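PDB 6JCL: catechol O-methyltransferase from Mycobacterium tuberculosis, which transfers a methyl group from S-adenosyl-L-methionine to a hydroxyl of catechol-like compounds, using a divalent metal cation. Local coordinates for residues A[42-51]-A[205-216]. Residues are numbered along the deposited sequence; the frame is centred on the assembly and turned at random.
Sequences IAVSAQQGKF and TVGRKGWDGFAL. With SAH (S-adenosyl-L-homocysteine), chain I.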
loop_
_atom_site.group_PDB
_atom_site.type_symbol
_atom_site.label_atom_id
_atom_site.label_comp_id
_atom_site.label_asym_id
_atom_site.label_seq_id
_atom_site.Cartn_x
_atom_site.Cartn_y
_atom_site.Cartn_z
ATOM N N ILE A 42 4.713 18.960 7.550
ATOM C CA ILE A 42 3.819 18.292 6.607
ATOM C C ILE A 42 4.455 17.039 6.006
ATOM O O ILE A 42 4.034 16.567 4.950
ATOM C CB ILE A 42 3.379 19.259 5.492
ATOM C CG1 ILE A 42 4.582 19.701 4.649
ATOM C CG2 ILE A 42 2.577 20.484 6.088
ATOM C CD1 ILE A 42 4.203 20.567 3.415
ATOM N N ALA A 43 5.485 16.512 6.659
ATOM C CA ALA A 43 6.139 15.292 6.219
ATOM C C ALA A 43 5.201 14.099 6.319
ATOM O O ALA A 43 4.197 14.120 7.040
ATOM C CB ALA A 43 7.376 15.028 7.081
ATOM N N VAL A 44 5.556 13.024 5.609
ATOM C CA VAL A 44 4.788 11.791 5.757
ATOM C C VAL A 44 4.821 11.361 7.221
ATOM O O VAL A 44 5.788 11.608 7.946
ATOM C CB VAL A 44 5.323 10.659 4.857
ATOM C CG1 VAL A 44 5.085 10.984 3.399
ATOM C CG2 VAL A 44 6.798 10.381 5.128
ATOM N N SER A 45 3.741 10.719 7.666
ATOM C CA SER A 45 3.757 10.127 8.987
ATOM C C SER A 45 4.703 8.930 8.992
ATOM O O SER A 45 5.131 8.441 7.944
ATOM C CB SER A 45 2.362 9.673 9.380
ATOM O OG SER A 45 2.008 8.557 8.575
ATOM N N ALA A 46 5.003 8.436 10.187
ATOM C CA ALA A 46 5.924 7.300 10.267
ATOM C C ALA A 46 5.349 6.059 9.584
ATOM O O ALA A 46 6.080 5.329 8.910
ATOM C CB ALA A 46 6.280 7.001 11.726
ATOM N N GLN A 47 4.046 5.781 9.756
ATOM C CA GLN A 47 3.481 4.603 9.083
ATOM C C GLN A 47 3.521 4.759 7.562
ATOM O O GLN A 47 3.766 3.785 6.824
ATOM C CB GLN A 47 2.036 4.352 9.548
ATOM C CG GLN A 47 1.866 4.030 11.063
ATOM C CD GLN A 47 2.775 2.910 11.556
ATOM O OE1 GLN A 47 2.674 1.761 11.116
ATOM N NE2 GLN A 47 3.665 3.239 12.495
ATOM N N GLN A 48 3.253 5.976 7.079
ATOM C CA GLN A 48 3.295 6.254 5.651
ATOM C C GLN A 48 4.709 6.133 5.108
ATOM O O GLN A 48 4.927 5.564 4.030
ATOM C CB GLN A 48 2.750 7.655 5.378
ATOM C CG GLN A 48 1.292 7.813 5.691
ATOM C CD GLN A 48 0.853 9.271 5.617
ATOM O OE1 GLN A 48 1.681 10.180 5.642
ATOM N NE2 GLN A 48 -0.455 9.493 5.536
ATOM N N GLY A 49 5.674 6.710 5.819
ATOM C CA GLY A 49 7.054 6.589 5.386
ATOM C C GLY A 49 7.517 5.147 5.383
ATOM O O GLY A 49 8.124 4.679 4.417
ATOM N N LYS A 50 7.180 4.400 6.433
ATOM C CA LYS A 50 7.564 3.001 6.455
ATOM C C LYS A 50 6.932 2.239 5.297
ATOM O O LYS A 50 7.565 1.349 4.721
ATOM C CB LYS A 50 7.175 2.370 7.785
ATOM C CG LYS A 50 7.697 0.925 7.914
ATOM C CD LYS A 50 8.337 0.750 9.267
ATOM C CE LYS A 50 9.112 -0.536 9.337
ATOM N NZ LYS A 50 9.007 -1.117 10.677
ATOM N N PHE A 51 5.688 2.581 4.933
ATOM C CA PHE A 51 5.060 1.967 3.762
ATOM C C PHE A 51 5.904 2.192 2.503
ATOM O O PHE A 51 6.121 1.262 1.716
ATOM C CB PHE A 51 3.631 2.525 3.587
ATOM C CG PHE A 51 2.966 2.079 2.314
ATOM C CD1 PHE A 51 2.212 0.910 2.282
ATOM C CD2 PHE A 51 3.099 2.819 1.149
ATOM C CE1 PHE A 51 1.595 0.496 1.112
ATOM C CE2 PHE A 51 2.482 2.404 -0.024
ATOM C CZ PHE A 51 1.728 1.239 -0.042
ATOM N N THR A 205 -6.989 7.196 3.437
ATOM C CA THR A 205 -6.314 6.922 4.702
ATOM C C THR A 205 -6.761 7.907 5.764
ATOM O O THR A 205 -7.245 9.004 5.467
ATOM C CB THR A 205 -4.784 6.990 4.581
ATOM O OG1 THR A 205 -4.367 8.313 4.210
ATOM C CG2 THR A 205 -4.289 5.967 3.540
ATOM N N VAL A 206 -6.599 7.494 7.014
ATOM C CA VAL A 206 -6.721 8.395 8.152
ATOM C C VAL A 206 -5.528 8.126 9.058
ATOM O O VAL A 206 -4.767 7.174 8.859
ATOM C CB VAL A 206 -8.051 8.228 8.923
ATOM C CG1 VAL A 206 -9.232 8.770 8.075
ATOM C CG2 VAL A 206 -8.285 6.757 9.305
ATOM N N GLY A 207 -5.370 8.974 10.051
ATOM C CA GLY A 207 -4.260 8.843 10.983
ATOM C C GLY A 207 -3.893 10.207 11.544
ATOM O O GLY A 207 -4.743 11.081 11.675
ATOM N N ARG A 208 -2.601 10.358 11.846
ATOM C CA ARG A 208 -2.114 11.614 12.414
ATOM C C ARG A 208 -2.455 12.801 11.524
ATOM O O ARG A 208 -2.751 13.894 12.022
ATOM C CB ARG A 208 -0.603 11.527 12.626
ATOM C CG ARG A 208 -0.003 12.681 13.417
ATOM C CD ARG A 208 1.457 12.368 13.722
ATOM N NE ARG A 208 1.677 10.929 13.625
ATOM C CZ ARG A 208 1.775 10.110 14.665
ATOM N NH1 ARG A 208 1.943 8.824 14.463
ATOM N NH2 ARG A 208 1.684 10.575 15.906
ATOM N N LYS A 209 -2.413 12.612 10.205
ATOM C CA LYS A 209 -2.557 13.726 9.277
ATOM C C LYS A 209 -3.991 13.951 8.802
ATOM O O LYS A 209 -4.218 14.831 7.965
ATOM C CB LYS A 209 -1.616 13.522 8.079
ATOM C CG LYS A 209 -0.142 13.429 8.515
ATOM C CD LYS A 209 0.775 13.236 7.304
ATOM C CE LYS A 209 0.675 14.423 6.380
ATOM N NZ LYS A 209 1.731 14.361 5.288
ATOM N N GLY A 210 -4.960 13.212 9.321
ATOM C CA GLY A 210 -6.344 13.444 8.923
ATOM C C GLY A 210 -6.746 12.580 7.743
ATOM O O GLY A 210 -6.020 11.678 7.314
ATOM N N TRP A 211 -7.933 12.879 7.200
ATOM C CA TRP A 211 -8.493 12.076 6.106
ATOM C C TRP A 211 -7.865 12.504 4.784
ATOM O O TRP A 211 -8.062 13.635 4.323
ATOM C CB TRP A 211 -10.016 12.223 6.096
ATOM C CG TRP A 211 -10.729 11.564 4.945
ATOM C CD1 TRP A 211 -10.289 10.508 4.174
ATOM C CD2 TRP A 211 -12.021 11.920 4.449
ATOM N NE1 TRP A 211 -11.244 10.209 3.212
ATOM C CE2 TRP A 211 -12.307 11.063 3.364
ATOM C CE3 TRP A 211 -12.968 12.892 4.820
ATOM C CZ2 TRP A 211 -13.505 11.146 2.639
ATOM C CZ3 TRP A 211 -14.159 12.979 4.093
ATOM C CH2 TRP A 211 -14.417 12.107 3.013
ATOM N N ASP A 212 -7.073 11.613 4.187
ATOM C CA ASP A 212 -6.431 11.936 2.916
ATOM C C ASP A 212 -6.268 10.615 2.177
ATOM O O ASP A 212 -7.144 9.766 2.284
ATOM C CB ASP A 212 -5.113 12.685 3.162
ATOM C CG ASP A 212 -4.706 13.584 1.992
ATOM O OD1 ASP A 212 -5.263 13.431 0.890
ATOM O OD2 ASP A 212 -3.833 14.463 2.176
ATOM N N GLY A 213 -5.199 10.421 1.422
ATOM C CA GLY A 213 -5.059 9.165 0.715
ATOM C C GLY A 213 -4.008 9.285 -0.356
ATOM O O GLY A 213 -3.430 10.356 -0.576
ATOM N N PHE A 214 -3.765 8.156 -1.019
ATOM C CA PHE A 214 -2.703 8.117 -2.012
ATOM C C PHE A 214 -3.165 7.320 -3.219
ATOM O O PHE A 214 -4.021 6.437 -3.112
ATOM C CB PHE A 214 -1.416 7.500 -1.422
ATOM C CG PHE A 214 -1.559 6.055 -1.017
ATOM C CD1 PHE A 214 -2.115 5.700 0.218
ATOM C CD2 PHE A 214 -1.147 5.046 -1.865
ATOM C CE1 PHE A 214 -2.236 4.370 0.589
ATOM C CE2 PHE A 214 -1.265 3.712 -1.496
ATOM C CZ PHE A 214 -1.799 3.365 -0.263
ATOM N N ALA A 215 -2.595 7.655 -4.374
ATOM C CA ALA A 215 -2.778 6.876 -5.588
ATOM C C ALA A 215 -1.542 6.011 -5.777
ATOM O O ALA A 215 -0.413 6.447 -5.515
ATOM C CB ALA A 215 -2.983 7.785 -6.808
ATOM N N LEU A 216 -1.761 4.777 -6.222
ATOM C CA LEU A 216 -0.661 3.871 -6.549
ATOM C C LEU A 216 -0.924 3.316 -7.931
ATOM O O LEU A 216 -2.021 2.834 -8.202
ATOM C CB LEU A 216 -0.539 2.745 -5.512
ATOM C CG LEU A 216 0.705 1.824 -5.673
ATOM C CD1 LEU A 216 1.238 1.311 -4.335
ATOM C CD2 LEU A 216 0.359 0.660 -6.568
HETATM N N SAH I . 7.900 14.425 0.593
HETATM C CA SAH I . 8.153 15.206 1.813
HETATM C CB SAH I . 7.229 16.420 1.847
HETATM C CG SAH I . 7.270 17.280 0.587
HETATM S SD SAH I . 6.417 18.848 0.893
HETATM C C SAH I . 7.957 14.357 3.062
HETATM O O SAH I . 8.795 14.323 3.971
HETATM O OXT SAH I . 6.954 13.660 3.143
HETATM C "C5'" SAH I . 6.469 19.465 -0.807
HETATM C "C4'" SAH I . 7.852 19.957 -1.242
HETATM O "O4'" SAH I . 7.797 20.214 -2.631
HETATM C "C3'" SAH I . 8.301 21.276 -0.599
HETATM O "O3'" SAH I . 9.595 21.085 -0.026
HETATM C "C2'" SAH I . 8.368 22.272 -1.745
HETATM O "O2'" SAH I . 9.352 23.287 -1.585
HETATM C "C1'" SAH I . 8.593 21.339 -2.937
HETATM N N9 SAH I . 8.221 21.893 -4.248
HETATM C C8 SAH I . 7.138 22.702 -4.530
HETATM N N7 SAH I . 7.169 22.973 -5.853
HETATM C C5 SAH I . 8.238 22.342 -6.403
HETATM C C6 SAH I . 8.727 22.308 -7.708
HETATM N N6 SAH I . 8.124 22.971 -8.701
HETATM N N1 SAH I . 9.853 21.561 -7.963
HETATM C C2 SAH I . 10.507 20.887 -6.941
HETATM N N3 SAH I . 10.032 20.934 -5.648
HETATM C C4 SAH I . 8.905 21.661 -5.400
HETATM O O HOH W 1 2.224 7.380 11.715
HETATM O O HOH W 2 1.206 12.250 3.659
HETATM O O HOH W 3 -1.738 7.177 5.343
#
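Ser45, at the N-cap of helix 46-58, and Arg208, in the type I turn Gly207 to Gly210 that joins the last two strands of the sheet, mark the nearest backbone approach, with CA atoms 7.0 Å apart. Side chains bridge that gap, chiefly Lys209. Its chain runs extended to CD and then bends (chi3 62°), which brings the ammonium group up against the carbonyl oxygens of the loop before the helix. There Lys209 NZ donates to Ala43 O at 3.0 Å and to Ile42 O at 3.2 Å; in both bonds the nitrogen stands well above the carbonyl plane. A water accepts from Lys209 NZ and donates to Gln48 OE1, while Lys209 CD rests 3.6 Å from that same Gln48 OE1.

Gln48 is fixed by a capping box: Ser45 N donates to Gln48 OE1 at 2.9 Å, and Gln48 N returns a bond to Ser45 OG. Gln48 NE2 donates a hydrogen bond to a second water, which is only weakly bonded to Thr205 OG1. In one of its two modelled conformers, Arg208 NH1 shares a third water with Gln47 N, which both donate to, and forms a salt bridge with Asp17 of helix 9-21. One helical turn on, the contact becomes apolar. Phe51 and Phe214 approach from opposite directions, their planes at 51° and Phe51 CZ 4.1 Å from Phe214 CZ, while Leu216 CD1 lies at the edge of the Phe51 ring.

Beside the carbonyls held by Lys209, Val44 N donates to SAH OXT at 2.9 Å and Ile42 CD1 lies 3.8 Å from SAH SD. The lysine therefore grips, from the strand-connecting turn, the loop that borders the cofactor's homocysteine part, and its positive charge may polarise those peptides in this class I methyltransferase pocket.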